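Local coordinates for beta-glucoside phosphorylase BglX (Unidentified, PDB 5VQE), which probably cleaves beta-glucosides by phosphorolysis, as a member of glycoside hydrolase family 3 that binds a 2-fluoroglucose in its pocket, at residues Ser112-Ala117 with Val162-Ser167; Asn528-Asn533 with Lys553-Pro558. All coordinates share one frame; numbering follows the deposited sequence.

Interaction 1 ties the start of helix 113-119 to the loop 162-167 within the family 3 N-terminal domain, and its R163 reaches the bound 2-deoxy-2-fluoroglucose, with the side chain about 3 Å from the sugar. Interaction 2 joins two loops that flank helix 534-544. The centres of the two contacts lie about 8 Å apart, and they touch directly. S112 OG is 3.0 Å from Y530 O and S112 N is 3.0 Å from T531 OG1, both probable hydrogen bonds. M114 CG packs on P555 CG at 3.6 Å. Helix 113-119 thus has the sugar-binding loop against one part of its surface and 528-533 and 553-558 against another.

Interaction 1. Residues Ser112-Ala117 with Val162-Ser167; sequences SPMGVA and VRTYGS
P113 and M114, in the first turn of helix 113-119, press on the backbone of 162-165. One hydrogen bond joins the segments, M114 N to V162 O at 3.1 Å, with the donor tilted 29° from the carbonyl plane. The P113 ring packs against carbonyl oxygens: CD lies 3.3 Å from V162 O, while CG reaches R163 O. Its CB also makes an off-centre CH-pi contact with the Y165 ring, 4.1 Å from the centroid. At the ring's edge, near its plane, sits A117 CB. The ring is enclosed further by L128 and by I172, M175 and Y179 of helix 169-184. The M114 chain runs alongside T164 in the same direction; with CG anti to the backbone N (chi1 -176°) and a bend at chi3, its methyl CE comes to rest 3.9 Å from T164 OG1. That hydroxyl accepts from G166 N at 3.0 Å, closing an ST turn, and also hydrogen-bonds N161 O. S112 is the N-cap: its OG accepts from G115 N at 3.2 Å and also hydrogen-bonds Y530 O, while its CB lies against V162. Replacing it with an alanine would probably leave G115 N without its cap and Y530 O without this partner, weakening the start of the helix. In contrast to this buried core, the side chain of R163, itself partly exposed, leaves the helix behind and its guanidinium reaches the sugar pocket. Within this contact it is chiefly its backbone that touches P113; its guanidinium forms a salt bridge with E94 through NE and hydrogen bonds to I159 O through NH1 and to the sugar O3 through NH2. A capped helix start thus backs the sugar-binding loop in the TIM-barrel-clan N-terminal domain of glycoside hydrolase family 3.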
loop_
_atom_site.group_PDB
_atom_site.type_symbol
_atom_site.label_atom_id
_atom_site.label_comp_id
_atom_site.label_asym_id
_atom_site.label_seq_id
_atom_site.Cartn_x
_atom_site.Cartn_y
_atom_site.Cartn_z
ATOM N N SER A 112 -0.531 -7.749 -5.852
ATOM C CA SER A 112 -0.163 -6.345 -5.770
ATOM C C SER A 112 -1.115 -5.534 -6.647
ATOM O O SER A 112 -1.707 -6.064 -7.591
ATOM C CB SER A 112 1.282 -6.132 -6.226
ATOM O OG SER A 112 1.425 -6.435 -7.611
ATOM N N PRO A 113 -1.283 -4.241 -6.354
ATOM C CA PRO A 113 -2.106 -3.408 -7.246
ATOM C C PRO A 113 -1.610 -3.390 -8.681
ATOM O O PRO A 113 -2.422 -3.354 -9.618
ATOM C CB PRO A 113 -2.025 -2.024 -6.590
ATOM C CG PRO A 113 -1.835 -2.323 -5.140
ATOM C CD PRO A 113 -0.952 -3.543 -5.099
ATOM N N MET A 114 -0.293 -3.420 -8.890
ATOM C CA MET A 114 0.205 -3.360 -10.256
ATOM C C MET A 114 -0.134 -4.635 -11.011
ATOM O O MET A 114 -0.450 -4.583 -12.204
ATOM C CB MET A 114 1.712 -3.110 -10.279
ATOM C CG MET A 114 2.229 -2.935 -11.690
ATOM S SD MET A 114 3.973 -2.570 -11.784
ATOM C CE MET A 114 3.963 -0.837 -11.290
ATOM N N GLY A 115 -0.094 -5.782 -10.330
ATOM C CA GLY A 115 -0.550 -7.012 -10.958
ATOM C C GLY A 115 -2.000 -6.917 -11.391
ATOM O O GLY A 115 -2.360 -7.319 -12.497
ATOM N N VAL A 116 -2.852 -6.386 -10.518
ATOM C CA VAL A 116 -4.228 -6.084 -10.894
ATOM C C VAL A 116 -4.269 -5.173 -12.114
ATOM O O VAL A 116 -5.075 -5.372 -13.031
ATOM C CB VAL A 116 -4.957 -5.453 -9.698
ATOM C CG1 VAL A 116 -6.309 -4.859 -10.127
ATOM C CG2 VAL A 116 -5.130 -6.495 -8.603
ATOM N N ALA A 117 -3.424 -4.138 -12.131
ATOM C CA ALA A 117 -3.429 -3.203 -13.252
ATOM C C ALA A 117 -3.029 -3.889 -14.551
ATOM O O ALA A 117 -3.530 -3.532 -15.624
ATOM C CB ALA A 117 -2.483 -2.038 -12.974
ATOM N N VAL A 162 5.175 -1.584 -7.363
ATOM C CA VAL A 162 4.010 -2.453 -7.485
ATOM C C VAL A 162 2.864 -2.055 -6.571
ATOM O O VAL A 162 1.781 -2.627 -6.692
ATOM C CB VAL A 162 4.368 -3.929 -7.205
ATOM C CG1 VAL A 162 5.342 -4.444 -8.248
ATOM C CG2 VAL A 162 4.918 -4.116 -5.801
ATOM N N ARG A 163 3.062 -1.105 -5.654
ATOM C CA ARG A 163 1.952 -0.631 -4.836
ATOM C C ARG A 163 0.991 0.247 -5.623
ATOM O O ARG A 163 -0.107 0.538 -5.127
ATOM C CB ARG A 163 2.474 0.140 -3.620
ATOM C CG ARG A 163 3.294 -0.704 -2.643
ATOM C CD ARG A 163 3.887 0.169 -1.549
ATOM N NE ARG A 163 2.911 0.547 -0.533
ATOM C CZ ARG A 163 3.024 1.612 0.255
ATOM N NH1 ARG A 163 4.070 2.426 0.137
ATOM N NH2 ARG A 163 2.085 1.875 1.150
ATOM N N THR A 164 1.375 0.677 -6.820
ATOM C CA THR A 164 0.548 1.514 -7.672
ATOM C C THR A 164 -0.123 0.675 -8.752
ATOM O O THR A 164 0.226 -0.483 -8.996
ATOM C CB THR A 164 1.374 2.619 -8.347
ATOM O OG1 THR A 164 2.134 2.061 -9.427
ATOM C CG2 THR A 164 2.315 3.305 -7.369
ATOM N N TYR A 165 -1.097 1.294 -9.416
ATOM C CA TYR A 165 -1.695 0.757 -10.625
ATOM C C TYR A 165 -0.919 1.165 -11.874
ATOM O O TYR A 165 -1.476 1.170 -12.978
ATOM C CB TYR A 165 -3.160 1.201 -10.735
ATOM C CG TYR A 165 -4.022 0.676 -9.614
ATOM C CD1 TYR A 165 -4.229 -0.688 -9.452
ATOM C CD2 TYR A 165 -4.622 1.540 -8.708
ATOM C CE1 TYR A 165 -5.006 -1.176 -8.420
ATOM C CE2 TYR A 165 -5.405 1.055 -7.672
ATOM C CZ TYR A 165 -5.587 -0.301 -7.534
ATOM O OH TYR A 165 -6.355 -0.782 -6.504
ATOM N N GLY A 166 0.357 1.496 -11.719
ATOM C CA GLY A 166 1.209 1.785 -12.852
ATOM C C GLY A 166 1.384 3.266 -13.097
ATOM O O GLY A 166 1.270 4.075 -12.174
ATOM N N SER A 167 1.654 3.634 -14.347
ATOM C CA SER A 167 2.063 4.992 -14.675
ATOM C C SER A 167 1.061 5.733 -15.547
ATOM O O SER A 167 1.346 6.858 -15.965
ATOM C CB SER A 167 3.430 4.965 -15.362
ATOM O OG SER A 167 3.384 4.193 -16.551
#

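Interaction 2. Residues Asn528-Asn533 with Lys553-Pro558; sequences NAYTSN and KSPVDP
Y530 and P555 approach from opposite directions, the phenol end of the tyrosine meeting CD of the proline ring. OH comes within 3.5 Å of P555 CD and 3.7 Å of S554 CA, and CZ follows at 4.0 Å from P555 CD; this CD lies obliquely off the aromatic ring. Y530 has CG anti to its carbonyl carbon (chi1 -47°), which sends the ring from 528-533 toward the opposing loop. Beside it, N528 also points across, and its amide meets P558 obliquely, ND2 lying 4.0 Å from CB. The N528 carbonyl carbon lies over one face of the Y530 ring, toward its rim. Between the converging polar ends sits one water. It accepts from N528 ND2 at 2.9 Å and is hydrogen-bonded to Y530 OH at 2.8 Å and to S554 OG at 2.7 Å. Y530 OH bonds T393 OG1 as well, and N528 ND2 also donates to P514 O, while M114 and A118 of helix 113-119 touch the tyrosine. The direct contacts across the segments are thus few and of van der Waals kind, while the polar link runs through water. Sharing one water probably couples the orientations of the three side chains, and the buried amide and phenol find partners both in it and in T393 and P514 elsewhere in the fold.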
loop_
_atom_site.group_PDB
_atom_site.type_symbol
_atom_site.label_atom_id
_atom_site.label_comp_id
_atom_site.label_asym_id
_atom_site.label_seq_id
_atom_site.Cartn_x
_atom_site.Cartn_y
_atom_site.Cartn_z
ATOM N N ASN A 528 7.305 -10.367 -16.300
ATOM C CA ASN A 528 6.884 -9.697 -15.076
ATOM C C ASN A 528 5.624 -10.369 -14.546
ATOM O O ASN A 528 4.639 -10.506 -15.278
ATOM C CB ASN A 528 6.612 -8.215 -15.330
ATOM C CG ASN A 528 7.851 -7.354 -15.197
ATOM O OD1 ASN A 528 8.780 -7.686 -14.460
ATOM N ND2 ASN A 528 7.857 -6.222 -15.890
ATOM N N ALA A 529 5.655 -10.766 -13.269
ATOM C CA ALA A 529 4.502 -11.349 -12.600
ATOM C C ALA A 529 3.954 -10.492 -11.461
ATOM O O ALA A 529 2.849 -10.770 -10.985
ATOM C CB ALA A 529 4.859 -12.739 -12.059
ATOM N N TYR A 530 4.714 -9.495 -10.988
ATOM C CA TYR A 530 4.251 -8.430 -10.093
ATOM C C TYR A 530 3.961 -8.873 -8.662
ATOM O O TYR A 530 3.932 -8.035 -7.751
ATOM C CB TYR A 530 2.989 -7.760 -10.641
ATOM C CG TYR A 530 3.032 -7.382 -12.100
ATOM C CD1 TYR A 530 3.765 -6.288 -12.537
ATOM C CD2 TYR A 530 2.311 -8.106 -13.041
ATOM C CE1 TYR A 530 3.799 -5.936 -13.870
ATOM C CE2 TYR A 530 2.333 -7.764 -14.373
ATOM C CZ TYR A 530 3.081 -6.678 -14.786
ATOM O OH TYR A 530 3.105 -6.331 -16.117
ATOM N N THR A 531 3.707 -10.163 -8.446
ATOM C CA THR A 531 3.315 -10.678 -7.143
ATOM C C THR A 531 3.984 -12.017 -6.892
ATOM O O THR A 531 3.988 -12.878 -7.772
ATOM C CB THR A 531 1.796 -10.871 -7.064
ATOM O OG1 THR A 531 1.129 -9.658 -7.440
ATOM C CG2 THR A 531 1.378 -11.283 -5.671
ATOM N N SER A 532 4.510 -12.210 -5.683
ATOM C CA SER A 532 5.154 -13.470 -5.308
ATOM C C SER A 532 4.259 -14.177 -4.292
ATOM O O SER A 532 4.444 -14.069 -3.081
ATOM C CB SER A 532 6.549 -13.241 -4.756
ATOM O OG SER A 532 7.226 -14.487 -4.612
ATOM N N ASN A 533 3.256 -14.889 -4.801
ATOM C CA ASN A 533 2.428 -15.736 -3.955
ATOM C C ASN A 533 2.155 -17.042 -4.687
ATOM O O ASN A 533 2.525 -17.223 -5.849
ATOM C CB ASN A 533 1.122 -15.037 -3.545
ATOM C CG ASN A 533 0.222 -14.706 -4.720
ATOM O OD1 ASN A 533 0.457 -15.125 -5.854
ATOM N ND2 ASN A 533 -0.830 -13.946 -4.443
ATOM N N LYS A 553 -0.743 -7.178 -19.739
ATOM C CA LYS A 553 -0.283 -6.005 -20.471
ATOM C C LYS A 553 0.422 -5.077 -19.491
ATOM O O LYS A 553 -0.170 -4.668 -18.486
ATOM C CB LYS A 553 -1.453 -5.286 -21.146
ATOM C CG LYS A 553 -1.080 -3.957 -21.790
ATOM C CD LYS A 553 -2.303 -3.235 -22.319
ATOM C CE LYS A 553 -1.948 -1.840 -22.795
ATOM N NZ LYS A 553 -3.061 -1.219 -23.569
ATOM N N SER A 554 1.675 -4.748 -19.783
ATOM C CA SER A 554 2.468 -3.910 -18.898
ATOM C C SER A 554 1.725 -2.608 -18.584
ATOM O O SER A 554 1.391 -1.862 -19.512
ATOM C CB SER A 554 3.811 -3.603 -19.552
ATOM O OG SER A 554 4.580 -4.779 -19.681
ATOM N N PRO A 555 1.446 -2.306 -17.314
ATOM C CA PRO A 555 0.829 -1.017 -16.953
ATOM C C PRO A 555 1.830 0.104 -16.730
ATOM O O PRO A 555 1.456 1.164 -16.214
ATOM C CB PRO A 555 0.114 -1.362 -15.641
ATOM C CG PRO A 555 1.035 -2.348 -14.993
ATOM C CD PRO A 555 1.678 -3.143 -16.121
ATOM N N VAL A 556 3.071 -0.150 -17.140
ATOM C CA VAL A 556 4.229 0.692 -16.910
ATOM C C VAL A 556 5.181 0.391 -18.067
ATOM O O VAL A 556 5.016 -0.606 -18.770
ATOM C CB VAL A 556 4.809 0.334 -15.519
ATOM C CG1 VAL A 556 6.247 -0.045 -15.587
ATOM C CG2 VAL A 556 4.515 1.422 -14.504
ATOM N N ASP A 557 6.162 1.267 -18.293
ATOM C CA ASP A 557 7.199 0.968 -19.282
ATOM C C ASP A 557 8.279 0.119 -18.626
ATOM O O ASP A 557 9.100 0.652 -17.871
ATOM C CB ASP A 557 7.831 2.240 -19.853
ATOM C CG ASP A 557 8.965 1.943 -20.830
ATOM O OD1 ASP A 557 9.038 0.806 -21.351
ATOM O OD2 ASP A 557 9.797 2.848 -21.069
ATOM N N PRO A 558 8.327 -1.195 -18.883
ATOM C CA PRO A 558 9.302 -2.035 -18.168
ATOM C C PRO A 558 10.734 -1.765 -18.566
ATOM O O PRO A 558 11.651 -2.167 -17.834
ATOM C CB PRO A 558 8.876 -3.464 -18.534
ATOM C CG PRO A 558 8.153 -3.328 -19.818
ATOM C CD PRO A 558 7.508 -1.975 -19.823
HETATM O O HOH W 1 5.464 -5.343 -17.242
#